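Local coordinates for protein phospholipase C-beta (PLC-beta) (Sepia officinalis, PDB 3QR0) that belongs to the phosphoinositide-specific phospholipase C family and carries a calcium ion in a TIM-barrel-like domain flanked by PH, EF-hand-like and C2 modules, at residues Ile355-Leu360 with Ala401-Lys406; Asp395-Ile400 with Glu434-Leu439. All blocks are in the same frame, centred on the assembly; numbering follows the deposited sequence.

Contact 1: residues Ile355-Leu360 with Ala401-Lys406; sequences IYRQVL and AESAFK
Arg357 and Leu360, on one side of helix 354-361, meet Glu402 and Ser403 of helix 393-403 and Ala404 of the turn that follows, in a mainly buried packing of helix against helix and turn within the X half of the TIM barrel. Its polar half is a salt bridge. NE of Arg357 lies 2.9 Å from Glu402 OE1, and the bond is bent, with 140° at the hydrogen. The donor comes from above the carboxylate plane, and the guanidinium and carboxylate planes stand 52° apart, so this is a salt bridge made through one N-H, not a two-pronged one. A water bridges the same pair, accepting from Arg357 NH2 and donating to Glu402 OE1. The remaining nitrogen, NH1, is in a salt bridge with Glu354, so the guanidinium is shared by two acids. Glu402 reaches across because CG stands anti to its backbone N (chi1 -180°) and the chain stays extended beyond it.

Beneath the ion pair the helices come close, with CA of Arg357 5.3 Å from CA of Ser403. Ser403 OG sits against the aliphatic stem of the arginine, 3.3 Å from Arg357 CG. One turn further on, Leu360 lays CB alongside the backbone carbonyl of Ser403, while its CD1 approaches Ala404 N at 3.8 Å and the methyl of Ala404 at 4.4 Å. A second water donates to both Leu360 O and Ser403 O, bridging the two carbonyls. Glu402 and Glu354 together thus probably offset the positive charge of Arg357, while Leu360 packs against the Ser403-Ala404 backbone and the second water satisfies the carbonyls beside it.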
ATOM      1  N   ILE A 355      12.429  -8.525   8.343  1.00 19.93           N
ATOM      2  CA  ILE A 355      12.060  -7.256   7.703  1.00 19.34           C
ATOM      3  C   ILE A 355      12.243  -7.297   6.179  1.00 19.11           C
ATOM      4  O   ILE A 355      11.477  -6.669   5.451  1.00 18.97           O
ATOM      5  CB  ILE A 355      12.829  -6.045   8.330  1.00 19.26           C
ATOM      6  CG1 ILE A 355      12.266  -4.702   7.838  1.00 19.64           C
ATOM      7  CG2 ILE A 355      14.321  -6.133   8.035  1.00 19.17           C
ATOM      8  CD1 ILE A 355      10.784  -4.501   8.104  1.00 19.68           C
ATOM      9  N   TYR A 356      13.236  -8.042   5.690  1.00 19.45           N
ATOM     10  CA  TYR A 356      13.423  -8.195   4.241  1.00 19.52           C
ATOM     11  C   TYR A 356      12.236  -8.882   3.579  1.00 19.29           C
ATOM     12  O   TYR A 356      11.787  -8.463   2.515  1.00 19.08           O
ATOM     13  CB  TYR A 356      14.725  -8.931   3.909  1.00 20.03           C
ATOM     14  CG  TYR A 356      15.939  -8.045   4.039  1.00 20.15           C
ATOM     15  CD1 TYR A 356      16.394  -7.283   2.961  1.00 19.13           C
ATOM     16  CD2 TYR A 356      16.619  -7.949   5.247  1.00 21.00           C
ATOM     17  CE1 TYR A 356      17.503  -6.455   3.088  1.00 19.08           C
ATOM     18  CE2 TYR A 356      17.729  -7.132   5.382  1.00 21.22           C
ATOM     19  CZ  TYR A 356      18.164  -6.386   4.309  1.00 20.56           C
ATOM     20  OH  TYR A 356      19.264  -5.577   4.469  1.00 20.89           O
ATOM     21  N   ARG A 357      11.718  -9.928   4.216  1.00 19.68           N
ATOM     22  CA  ARG A 357      10.535 -10.605   3.708  1.00 19.53           C
ATOM     23  C   ARG A 357       9.365  -9.620   3.723  1.00 19.21           C
ATOM     24  O   ARG A 357       8.659  -9.483   2.735  1.00 18.93           O
ATOM     25  CB  ARG A 357      10.205 -11.846   4.547  1.00 19.98           C
ATOM     26  CG  ARG A 357      11.296 -12.894   4.573  1.00 20.22           C
ATOM     27  CD  ARG A 357      10.837 -14.196   5.220  1.00 20.94           C
ATOM     28  NE  ARG A 357      11.952 -15.131   5.364  1.00 20.58           N
ATOM     29  CZ  ARG A 357      12.764 -15.227   6.422  1.00 22.02           C
ATOM     30  NH1 ARG A 357      12.605 -14.467   7.499  1.00 22.68           N
ATOM     31  NH2 ARG A 357      13.746 -16.115   6.407  1.00 22.99           N
ATOM     32  N   GLN A 358       9.183  -8.904   4.835  1.00 19.00           N
ATOM     33  CA  GLN A 358       8.038  -7.997   4.960  1.00 18.73           C
ATOM     34  C   GLN A 358       8.069  -6.863   3.942  1.00 18.43           C
ATOM     35  O   GLN A 358       7.031  -6.510   3.380  1.00 18.47           O
ATOM     36  CB  GLN A 358       7.921  -7.428   6.380  1.00 18.68           C
ATOM     37  CG  GLN A 358       7.558  -8.465   7.433  1.00 19.20           C
ATOM     38  CD  GLN A 358       6.266  -9.196   7.129  1.00 19.18           C
ATOM     39  OE1 GLN A 358       5.271  -8.585   6.737  1.00 19.40           O
ATOM     40  NE2 GLN A 358       6.272 -10.515   7.318  1.00 18.94           N
ATOM     41  N   VAL A 359       9.248  -6.295   3.704  1.00 18.55           N
ATOM     42  CA  VAL A 359       9.379  -5.203   2.733  1.00 18.61           C
ATOM     43  C   VAL A 359       9.073  -5.680   1.309  1.00 18.76           C
ATOM     44  O   VAL A 359       8.360  -4.999   0.556  1.00 18.84           O
ATOM     45  CB  VAL A 359      10.770  -4.528   2.832  1.00 18.66           C
ATOM     46  CG1 VAL A 359      11.014  -3.591   1.658  1.00 19.10           C
ATOM     47  CG2 VAL A 359      10.879  -3.770   4.156  1.00 18.81           C
ATOM     48  N   LEU A 360       9.567  -6.868   0.956  1.00 19.27           N
ATOM     49  CA  LEU A 360       9.300  -7.451  -0.363  1.00 19.35           C
ATOM     50  C   LEU A 360       7.816  -7.788  -0.552  1.00 19.63           C
ATOM     51  O   LEU A 360       7.295  -7.733  -1.667  1.00 19.53           O
ATOM     52  CB  LEU A 360      10.172  -8.692  -0.592  1.00 20.02           C
ATOM     53  CG  LEU A 360      11.648  -8.388  -0.884  1.00 19.75           C
ATOM     54  CD1 LEU A 360      12.517  -9.617  -0.683  1.00 19.43           C
ATOM     55  CD2 LEU A 360      11.812  -7.833  -2.298  1.00 18.66           C
ATOM     56  N   ALA A 401      15.484 -14.395  -1.303  1.00 22.76           N
ATOM     57  CA  ALA A 401      15.186 -15.423  -2.298  1.00 23.48           C
ATOM     58  C   ALA A 401      13.788 -16.018  -2.094  1.00 23.80           C
ATOM     59  O   ALA A 401      13.094 -16.314  -3.064  1.00 24.34           O
ATOM     60  CB  ALA A 401      16.257 -16.520  -2.272  1.00 24.13           C
ATOM     61  N   GLU A 402      13.372 -16.171  -0.839  1.00 24.01           N
ATOM     62  CA  GLU A 402      12.032 -16.670  -0.524  1.00 24.27           C
ATOM     63  C   GLU A 402      10.910 -15.721  -0.968  1.00 23.69           C
ATOM     64  O   GLU A 402       9.931 -16.150  -1.581  1.00 23.73           O
ATOM     65  CB  GLU A 402      11.902 -16.935   0.986  1.00 24.52           C
ATOM     66  CG  GLU A 402      10.538 -17.470   1.411  1.00 25.21           C
ATOM     67  CD  GLU A 402      10.318 -17.477   2.912  1.00 27.08           C
ATOM     68  OE1 GLU A 402      11.299 -17.372   3.687  1.00 27.56           O
ATOM     69  OE2 GLU A 402       9.140 -17.603   3.312  1.00 28.75           O
ATOM     70  N   SER A 403      11.048 -14.439  -0.649  1.00 23.14           N
ATOM     71  CA  SER A 403       9.925 -13.500  -0.718  1.00 22.80           C
ATOM     72  C   SER A 403       9.929 -12.588  -1.946  1.00 22.51           C
ATOM     73  O   SER A 403       8.927 -11.940  -2.234  1.00 22.41           O
ATOM     74  CB  SER A 403       9.900 -12.649   0.553  1.00 22.65           C
ATOM     75  OG  SER A 403       9.832 -13.478   1.703  1.00 23.63           O
ATOM     76  N   ALA A 404      11.043 -12.559  -2.676  1.00 22.52           N
ATOM     77  CA  ALA A 404      11.262 -11.583  -3.752  1.00 22.13           C
ATOM     78  C   ALA A 404      10.114 -11.461  -4.749  1.00 22.01           C
ATOM     79  O   ALA A 404       9.758 -10.355  -5.148  1.00 21.66           O
ATOM     80  CB  ALA A 404      12.554 -11.909  -4.497  1.00 22.37           C
ATOM     81  N   PHE A 405       9.540 -12.592  -5.151  1.00 22.05           N
ATOM     82  CA  PHE A 405       8.532 -12.597  -6.198  1.00 22.27           C
ATOM     83  C   PHE A 405       7.189 -13.203  -5.792  1.00 22.52           C
ATOM     84  O   PHE A 405       6.431 -13.662  -6.648  1.00 22.49           O
ATOM     85  CB  PHE A 405       9.111 -13.271  -7.449  1.00 22.62           C
ATOM     86  CG  PHE A 405      10.419 -12.672  -7.881  1.00 22.61           C
ATOM     87  CD1 PHE A 405      10.462 -11.384  -8.402  1.00 22.00           C
ATOM     88  CD2 PHE A 405      11.611 -13.360  -7.710  1.00 22.65           C
ATOM     89  CE1 PHE A 405      11.668 -10.806  -8.778  1.00 22.62           C
ATOM     90  CE2 PHE A 405      12.821 -12.792  -8.084  1.00 22.93           C
ATOM     91  CZ  PHE A 405      12.852 -11.515  -8.620  1.00 23.05           C
ATOM     92  N   LYS A 406       6.877 -13.169  -4.497  1.00 22.53           N
ATOM     93  CA  LYS A 406       5.590 -13.668  -4.007  1.00 23.20           C
ATOM     94  C   LYS A 406       4.418 -12.759  -4.378  1.00 22.94           C
ATOM     95  O   LYS A 406       3.317 -13.258  -4.622  1.00 23.11           O
ATOM     96  CB  LYS A 406       5.604 -13.900  -2.482  1.00 23.31           C
ATOM     97  CG  LYS A 406       6.306 -15.175  -2.070  1.00 25.09           C
ATOM     98  CD  LYS A 406       6.080 -15.534  -0.586  1.00 26.20           C
ATOM     99  CE  LYS A 406       4.866 -16.444  -0.391  1.00 26.97           C
ATOM    100  NZ  LYS A 406       4.774 -16.978   1.011  1.00 27.28           N
TER
HETATM  101  O   HOH W   1      13.925 -17.701   3.761  1.00 26.46           O
HETATM  102  O   HOH W   2       6.955 -10.159  -2.971  1.00 24.99           O

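Contact 2: residues Asp395-Ile400 with Glu434-Leu439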
ATOM      1  N   ASP A 395      21.688 -15.333   5.906  1.00 24.69           N
ATOM      2  CA  ASP A 395      20.276 -15.390   6.292  1.00 24.44           C
ATOM      3  C   ASP A 395      19.434 -14.390   5.496  1.00 23.35           C
ATOM      4  O   ASP A 395      18.336 -14.721   5.050  1.00 23.18           O
ATOM      5  CB  ASP A 395      20.092 -15.128   7.797  1.00 24.54           C
ATOM      6  CG  ASP A 395      20.604 -16.270   8.665  1.00 26.53           C
ATOM      7  OD1 ASP A 395      20.869 -17.371   8.137  1.00 28.82           O
ATOM      8  OD2 ASP A 395      20.739 -16.067   9.891  1.00 28.24           O
ATOM      9  N   VAL A 396      19.940 -13.172   5.318  1.00 23.02           N
ATOM     10  CA  VAL A 396      19.208 -12.150   4.565  1.00 22.18           C
ATOM     11  C   VAL A 396      18.952 -12.577   3.106  1.00 22.29           C
ATOM     12  O   VAL A 396      17.820 -12.480   2.616  1.00 22.23           O
ATOM     13  CB  VAL A 396      19.924 -10.773   4.614  1.00 22.14           C
ATOM     14  CG1 VAL A 396      19.318  -9.812   3.610  1.00 19.92           C
ATOM     15  CG2 VAL A 396      19.858 -10.186   6.023  1.00 21.41           C
ATOM     16  N   VAL A 397      19.978 -13.058   2.408  1.00 22.93           N
ATOM     17  CA  VAL A 397      19.794 -13.407   0.988  1.00 23.01           C
ATOM     18  C   VAL A 397      18.858 -14.600   0.774  1.00 23.21           C
ATOM     19  O   VAL A 397      18.114 -14.638  -0.205  1.00 22.94           O
ATOM     20  CB  VAL A 397      21.124 -13.592   0.210  1.00 23.51           C
ATOM     21  CG1 VAL A 397      21.829 -12.235   0.031  1.00 23.05           C
ATOM     22  CG2 VAL A 397      22.031 -14.603   0.885  1.00 23.97           C
ATOM     23  N   TYR A 398      18.875 -15.563   1.689  1.00 23.83           N
ATOM     24  CA  TYR A 398      17.892 -16.652   1.651  1.00 24.21           C
ATOM     25  C   TYR A 398      16.472 -16.141   1.943  1.00 23.63           C
ATOM     26  O   TYR A 398      15.501 -16.661   1.392  1.00 24.25           O
ATOM     27  CB  TYR A 398      18.298 -17.793   2.596  1.00 24.96           C
ATOM     28  CG  TYR A 398      19.292 -18.731   1.955  1.00 25.99           C
ATOM     29  CD1 TYR A 398      18.859 -19.771   1.137  1.00 27.41           C
ATOM     30  CD2 TYR A 398      20.660 -18.561   2.129  1.00 27.21           C
ATOM     31  CE1 TYR A 398      19.759 -20.634   0.530  1.00 28.86           C
ATOM     32  CE2 TYR A 398      21.577 -19.418   1.522  1.00 28.95           C
ATOM     33  CZ  TYR A 398      21.117 -20.454   0.725  1.00 29.56           C
ATOM     34  OH  TYR A 398      22.006 -21.305   0.118  1.00 30.94           O
ATOM     35  N   ALA A 399      16.361 -15.112   2.784  1.00 22.88           N
ATOM     36  CA  ALA A 399      15.083 -14.428   3.030  1.00 22.18           C
ATOM     37  C   ALA A 399      14.592 -13.710   1.774  1.00 21.61           C
ATOM     38  O   ALA A 399      13.421 -13.832   1.386  1.00 21.77           O
ATOM     39  CB  ALA A 399      15.226 -13.426   4.179  1.00 21.46           C
ATOM     40  N   ILE A 400      15.492 -12.970   1.135  1.00 21.25           N
ATOM     41  CA  ILE A 400      15.178 -12.287  -0.116  1.00 21.00           C
ATOM     42  C   ILE A 400      14.745 -13.292  -1.192  1.00 21.64           C
ATOM     43  O   ILE A 400      13.750 -13.078  -1.890  1.00 21.01           O
ATOM     44  CB  ILE A 400      16.376 -11.436  -0.621  1.00 21.10           C
ATOM     45  CG1 ILE A 400      16.615 -10.247   0.321  1.00 20.87           C
ATOM     46  CG2 ILE A 400      16.114 -10.924  -2.036  1.00 19.83           C
ATOM     47  CD1 ILE A 400      17.930  -9.522   0.109  1.00 21.33           C
ATOM     48  N   GLU A 434      24.283 -19.074  -4.439  1.00 30.96           N
ATOM     49  CA  GLU A 434      23.622 -20.235  -3.850  1.00 31.43           C
ATOM     50  C   GLU A 434      22.181 -19.942  -3.432  1.00 30.47           C
ATOM     51  O   GLU A 434      21.309 -20.789  -3.602  1.00 30.14           O
ATOM     52  CB  GLU A 434      24.435 -20.770  -2.668  1.00 32.12           C
ATOM     53  CG  GLU A 434      25.764 -21.395  -3.104  1.00 34.51           C
ATOM     54  CD  GLU A 434      26.662 -21.802  -1.943  1.00 36.63           C
ATOM     55  OE1 GLU A 434      26.272 -21.616  -0.770  1.00 37.65           O
ATOM     56  OE2 GLU A 434      27.770 -22.308  -2.214  1.00 38.98           O
ATOM     57  N   ALA A 435      21.933 -18.746  -2.899  1.00 29.52           N
ATOM     58  CA  ALA A 435      20.593 -18.375  -2.444  1.00 28.96           C
ATOM     59  C   ALA A 435      19.645 -18.085  -3.605  1.00 28.75           C
ATOM     60  O   ALA A 435      18.492 -18.529  -3.590  1.00 28.57           O
ATOM     61  CB  ALA A 435      20.657 -17.174  -1.505  1.00 28.31           C
ATOM     62  N   PHE A 436      20.128 -17.346  -4.605  1.00 28.71           N
ATOM     63  CA  PHE A 436      19.271 -16.861  -5.690  1.00 28.38           C
ATOM     64  C   PHE A 436      19.189 -17.789  -6.892  1.00 29.12           C
ATOM     65  O   PHE A 436      18.167 -17.806  -7.577  1.00 28.86           O
ATOM     66  CB  PHE A 436      19.731 -15.483  -6.183  1.00 28.27           C
ATOM     67  CG  PHE A 436      19.768 -14.421  -5.116  1.00 27.23           C
ATOM     68  CD1 PHE A 436      18.799 -14.361  -4.125  1.00 26.86           C
ATOM     69  CD2 PHE A 436      20.768 -13.456  -5.124  1.00 27.54           C
ATOM     70  CE1 PHE A 436      18.839 -13.371  -3.152  1.00 26.19           C
ATOM     71  CE2 PHE A 436      20.808 -12.459  -4.151  1.00 26.74           C
ATOM     72  CZ  PHE A 436      19.850 -12.422  -3.167  1.00 26.02           C
ATOM     73  N   GLY A 437      20.262 -18.531  -7.163  1.00 29.86           N
ATOM     74  CA  GLY A 437      20.335 -19.403  -8.338  1.00 30.77           C
ATOM     75  C   GLY A 437      19.979 -18.682  -9.632  1.00 30.76           C
ATOM     76  O   GLY A 437      20.572 -17.653  -9.965  1.00 30.62           O
ATOM     77  N   GLU A 438      18.987 -19.221 -10.340  1.00 30.96           N
ATOM     78  CA  GLU A 438      18.531 -18.689 -11.631  1.00 31.19           C
ATOM     79  C   GLU A 438      17.987 -17.258 -11.559  1.00 29.96           C
ATOM     80  O   GLU A 438      18.028 -16.532 -12.553  1.00 30.08           O
ATOM     81  CB  GLU A 438      17.440 -19.596 -12.205  1.00 31.80           C
ATOM     82  CG  GLU A 438      17.138 -19.347 -13.678  1.00 34.11           C
ATOM     83  CD  GLU A 438      16.051 -20.250 -14.207  1.00 36.54           C
ATOM     84  OE1 GLU A 438      14.965 -20.314 -13.587  1.00 38.40           O
ATOM     85  OE2 GLU A 438      16.279 -20.887 -15.251  1.00 37.12           O
ATOM     86  N   LEU A 439      17.476 -16.861 -10.394  1.00 28.84           N
ATOM     87  CA  LEU A 439      16.941 -15.506 -10.195  1.00 28.09           C
ATOM     88  C   LEU A 439      17.991 -14.414 -10.393  1.00 28.11           C
ATOM     89  O   LEU A 439      17.660 -13.286 -10.756  1.00 27.58           O
ATOM     90  CB  LEU A 439      16.338 -15.358  -8.792  1.00 27.23           C
ATOM     91  CG  LEU A 439      15.260 -16.354  -8.363  1.00 27.23           C
ATOM     92  CD1 LEU A 439      14.866 -16.098  -6.908  1.00 26.54           C
ATOM     93  CD2 LEU A 439      14.050 -16.285  -9.291  1.00 26.48           C
TER
HETATM   94  O   HOH W   3      24.558 -21.056   0.887  1.00 38.22           O
HETATM   95  O   HOH W   4      20.907 -23.260  -1.301  1.00 53.62           O
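The hydroxyl oxygen of Tyr398 is held by two waters, each 2.7 Å from OH and each lying in the plane of the ring at its edge. One of them reaches the backbone O of Glu434 through a weak bond; the link from the other to Glu434 OE1 is implausibly short and therefore doubtful. The carboxylate itself is steadied from its own helix, since Gln430 NE2 donates to OE2. With CG beside its backbone N (chi1 -83°), the tyrosine reaches over helix 422-436 although its CB points away from it.

Beneath the hydroxyl, the ring lies over Ala435. The methyl CB stands 3.8 Å from the centroid of the Tyr398 ring and only 6° off its normal, a well-centred CH-pi contact. Val397 CG2, from the same helix as Tyr398, touches the same methyl, also at 3.8 Å, so the small Ala435 meets a flat ring and a branched side chain at once, and the backbones can approach to 5.2 Å between the CA atoms of Tyr398 and Ala435.

Deeper in, Phe436 runs roughly at a right angle to Val397, its CZ 3.8 Å from Val397 CG1. Its CE1 meets Ile400 CG2 at a similar distance. Val397 O lies 3.3 Å from Phe436 CE1, placed obliquely to the ring. Phe436 also packs on Ile466 of strand 466-469, while Ile400 rests on Leu367 and Leu369 of strand 366-372 and on Tyr356 and Leu360 of helix 354-361; the contact therefore joins helices 393-403 and 422-436 on the outer side of the barrel strands.

In the fold
Helix 393-403 is the element common to both contacts, pairing with helix 354-361 in contact 1 and with helix 422-436 in contact 2. The contact centres lie about 10 Å apart and their segments alternate along the chain: 355-360, 395-400, 401-406, 434-439. Between successive helices come strands 366-372 and 412-418, parallel neighbours in the sheet, as expected of the repeated beta-alpha units of a TIM barrel. The contacts also touch directly, as where Ala401 CB packs against Ala435 O. Helices 354-361, 393-403 and 422-436 thus form a layer outside the strands of the X half, which carry three of the four calcium ligands, Glu368, Asp370 and Glu417.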